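Local coordinates for conserved domain protein (Bacillus anthracis, PDB 3FBQ), which is of unknown function but is built mostly of antiparallel beta-sheets, consistent with E-set-like domains, at residues A[19-22]-A[23-26]; A[183-186]-A[187-190]. All blocks are in the same frame, centred on the assembly; numbering follows the deposited sequence.

Interaction 1 (A[19-22]-A[23-26]); sequences GLYE and NYKE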
# COMPACT_ATOMS: atom_id res chain seq x y z
N GLY A 19 -3.05 5.32 -31.05
CA GLY A 19 -3.07 6.72 -31.45
C GLY A 19 -2.87 7.75 -30.32
O GLY A 19 -2.13 8.72 -30.50
N LEU A 20 -3.52 7.55 -29.16
CA LEU A 20 -3.56 8.60 -28.16
C LEU A 20 -2.17 9.11 -27.78
O LEU A 20 -1.90 10.34 -27.83
CB LEU A 20 -4.36 8.18 -26.93
CG LEU A 20 -5.02 9.27 -26.04
CD1 LEU A 20 -4.88 8.94 -24.59
CD2 LEU A 20 -4.54 10.70 -26.21
N TYR A 21 -1.27 8.17 -27.42
CA TYR A 21 0.05 8.56 -26.91
C TYR A 21 1.05 9.00 -27.95
O TYR A 21 2.14 9.53 -27.61
CB TYR A 21 0.64 7.52 -25.95
CG TYR A 21 -0.20 7.51 -24.73
CD1 TYR A 21 -0.21 8.61 -23.85
CD2 TYR A 21 -1.04 6.47 -24.50
CE1 TYR A 21 -1.03 8.63 -22.75
CE2 TYR A 21 -1.86 6.47 -23.39
CZ TYR A 21 -1.87 7.55 -22.52
OH TYR A 21 -2.76 7.48 -21.44
N GLU A 22 0.65 8.82 -29.20
CA GLU A 22 1.52 9.13 -30.31
C GLU A 22 2.38 10.41 -30.15
O GLU A 22 3.58 10.34 -30.41
CB GLU A 22 0.79 9.10 -31.64
CG GLU A 22 1.52 10.06 -32.60
CD GLU A 22 1.67 9.57 -34.05
OE1 GLU A 22 0.61 9.31 -34.69
OE2 GLU A 22 2.84 9.51 -34.54
N ASN A 23 1.84 11.55 -29.67
CA ASN A 23 2.68 12.75 -29.51
C ASN A 23 3.12 13.12 -28.14
O ASN A 23 3.58 14.24 -27.92
CB ASN A 23 2.06 13.97 -30.15
CG ASN A 23 1.57 13.68 -31.48
OD1 ASN A 23 2.36 13.33 -32.37
ND2 ASN A 23 0.25 13.75 -31.66
N TYR A 24 3.04 12.18 -27.22
CA TYR A 24 3.34 12.49 -25.84
C TYR A 24 4.85 12.71 -25.54
O TYR A 24 5.23 13.64 -24.82
CB TYR A 24 2.70 11.43 -24.94
CG TYR A 24 1.31 11.80 -24.55
CD1 TYR A 24 0.99 12.08 -23.25
CD2 TYR A 24 0.32 11.87 -25.49
CE1 TYR A 24 -0.28 12.43 -22.89
CE2 TYR A 24 -0.96 12.25 -25.15
CZ TYR A 24 -1.24 12.53 -23.85
OH TYR A 24 -2.51 12.90 -23.51
N LYS A 25 5.73 11.87 -26.09
CA LYS A 25 7.12 12.01 -25.71
C LYS A 25 7.65 13.34 -26.14
O LYS A 25 8.47 13.94 -25.46
CB LYS A 25 8.04 10.93 -26.30
CG LYS A 25 9.36 10.93 -25.61
CD LYS A 25 10.10 9.67 -25.84
CE LYS A 25 11.57 9.85 -25.45
NZ LYS A 25 11.76 9.81 -23.96
N GLU A 26 7.20 13.80 -27.30
CA GLU A 26 7.87 14.93 -27.88
C GLU A 26 7.51 16.17 -27.05
O GLU A 26 8.26 17.13 -26.94
CB GLU A 26 7.54 15.04 -29.37
CG GLU A 26 8.57 15.90 -30.07
CD GLU A 26 8.77 15.52 -31.55
OE1 GLU A 26 9.92 15.83 -32.07
OE2 GLU A 26 7.80 14.94 -32.17
O HOH W 1 -1.43 12.16 -30.38
O HOH W 2 6.02 11.92 -29.15
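Tyr21 O accepts a hydrogen bond from Tyr24 N at 2.8 Å, which closes a type I turn over Glu22 and Asn23. The turn before it closes in the same way, from Glu22 N to Gly19 O. The pair of turns leads the chain into the short helix 24-27. Water 1 donates a hydrogen bond to Leu20 O and accepts a weak one from Asn23 N. Water 2 donates to Glu22 O and accepts from Glu26 N at 2.9 Å, bridging positions that an alpha-helix would bond directly.

The side chains meet in an edge-to-face pair of tyrosine rings. The edge of Tyr21 is turned to one face of Tyr24, with planes at 70° and ring centroids 4.8 Å apart. Tyr21 CD1 stands over the centre of the Tyr24 ring, 3.5 Å above its plane. Tyr21 CG lies anti to its carbonyl carbon (chi1 -67°), which swings the ring to the side where Tyr24 packs. Leu20 works on both rings: CD1 covers the rim of one Tyr21 face, while CD2 reaches Tyr24 CE2 at 4.0 Å. On the exposed side, the planes of the Glu22 carboxylate and the Asn23 amide are nearly parallel, 10° apart.

Both phenols point to the eight-stranded sheet. Tyr21 OH hydrogen-bonds Glu212, and Tyr24 OH makes a weak bond to Ser175. The Tyr24 ring also meets Phe10, and Lys25 forms a salt bridge with Asp46. The buried tyrosine pair therefore brings this N-terminal turn against the eight-stranded sheet. Beside the amide, Glu22 CG approaches Asn23 OD1 to 3.4 Å.

Interaction 2 (A[183-186]-A[187-190]); sequences EVSK and GARK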
# COMPACT_ATOMS: atom_id res chain seq x y z
N GLU A 183 -26.98 11.30 -16.78
CA GLU A 183 -28.14 11.30 -15.88
C GLU A 183 -29.11 10.13 -16.14
O GLU A 183 -29.34 9.76 -17.30
CB GLU A 183 -28.86 12.63 -15.97
CG GLU A 183 -28.06 13.76 -15.37
CD GLU A 183 -28.54 15.11 -15.88
OE1 GLU A 183 -29.78 15.31 -15.93
OE2 GLU A 183 -27.70 15.97 -16.23
N VAL A 184 -29.63 9.54 -15.06
CA VAL A 184 -30.55 8.40 -15.09
C VAL A 184 -31.85 8.74 -14.29
O VAL A 184 -31.80 9.22 -13.14
CB VAL A 184 -29.87 7.15 -14.48
CG1 VAL A 184 -30.65 5.89 -14.80
CG2 VAL A 184 -28.47 7.01 -15.00
N SER A 185 -33.01 8.48 -14.91
CA SER A 185 -34.31 8.82 -14.31
C SER A 185 -34.75 7.79 -13.30
O SER A 185 -34.29 6.64 -13.34
CB SER A 185 -35.38 8.86 -15.39
OG SER A 185 -35.67 7.53 -15.79
N LYS A 186 -35.70 8.18 -12.43
CA LYS A 186 -36.33 7.22 -11.51
C LYS A 186 -36.87 5.99 -12.26
O LYS A 186 -36.61 4.87 -11.83
CB LYS A 186 -37.35 7.85 -10.54
CG LYS A 186 -38.66 8.38 -11.16
CD LYS A 186 -39.84 7.33 -11.13
CE LYS A 186 -40.95 7.63 -12.17
NZ LYS A 186 -42.27 7.86 -11.50
N GLY A 187 -37.54 6.18 -13.40
CA GLY A 187 -37.92 5.05 -14.26
C GLY A 187 -36.75 4.10 -14.47
O GLY A 187 -36.75 2.97 -13.96
N ALA A 188 -35.72 4.60 -15.17
CA ALA A 188 -34.59 3.82 -15.63
C ALA A 188 -33.74 3.19 -14.50
O ALA A 188 -33.32 2.01 -14.60
CB ALA A 188 -33.76 4.65 -16.51
N ARG A 189 -33.49 3.97 -13.44
CA ARG A 189 -32.67 3.47 -12.31
C ARG A 189 -33.23 2.14 -11.82
O ARG A 189 -32.48 1.27 -11.34
CB ARG A 189 -32.66 4.43 -11.11
CG ARG A 189 -32.27 5.83 -11.43
CD ARG A 189 -31.87 6.54 -10.19
NE ARG A 189 -31.07 7.68 -10.57
CZ ARG A 189 -30.20 8.30 -9.78
NH1 ARG A 189 -29.99 7.91 -8.53
NH2 ARG A 189 -29.51 9.33 -10.28
N LYS A 190 -34.55 2.01 -11.97
CA LYS A 190 -35.27 0.93 -11.36
C LYS A 190 -35.06 -0.37 -12.09
O LYS A 190 -34.99 -1.43 -11.46
CB LYS A 190 -36.74 1.28 -11.20
CG LYS A 190 -36.97 2.25 -10.04
CD LYS A 190 -38.35 2.06 -9.38
CE LYS A 190 -39.52 2.47 -10.27
NZ LYS A 190 -39.65 3.95 -10.34
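The Arg189 guanidinium meets Val184 at its edge; neither face is covered by residues 183-190. Arg189 NE donates to Val184 O at 3.1 Å, and this oxygen lies only 13° out of the guanidinium plane. Seen from the carbonyl, the donor sits well above the plane, not on a lone pair. The arginine chain is extended from CG to NE, which carries it back from the helix to the strand end. Its NH2 forms a salt bridge with Asp220. Val184 CG1 packs on Ala188 CB at 3.8 Å.

Ser185 is the N-cap of helix 186-191. Its OG accepts from Ala188 N at 3.0 Å in a nearly straight bond (177°). Chi1 of 73° sets the hydroxyl between the backbone N and the carbonyl carbon, facing the helix start. Lys186 and Lys190 run side by side on the exposed side, their NZ atoms 4.8 Å apart.

Serine thus satisfies an N-H at the first helical turn, while arginine ties the helix to the strand carbonyl and to an acid. The two lysine charges probably repel each other mildly, eased by solvent.

Interaction 1 comes first along the chain and interaction 2 follows far later. Their centres are about 39 Å apart and their nearest atoms about 24 Å, on opposite sides of the chain's centre. Interaction 1 lies in the DUF4179 region and interaction 2 in the DUF5643 region. Each involves a short helix in a mainly beta chain: 24-27 leads into strand 29-37, whereas 186-191 follows strand 175-184. The eight-stranded sheet connects them. Strand 175-184 holds Ser175, a weak partner of interaction 1, at its start and runs into interaction 2 at its end. Residues 19-26 thus join two parts of the molecule, while 183-190 begin the connection from strand 175-184 to strand 196-203.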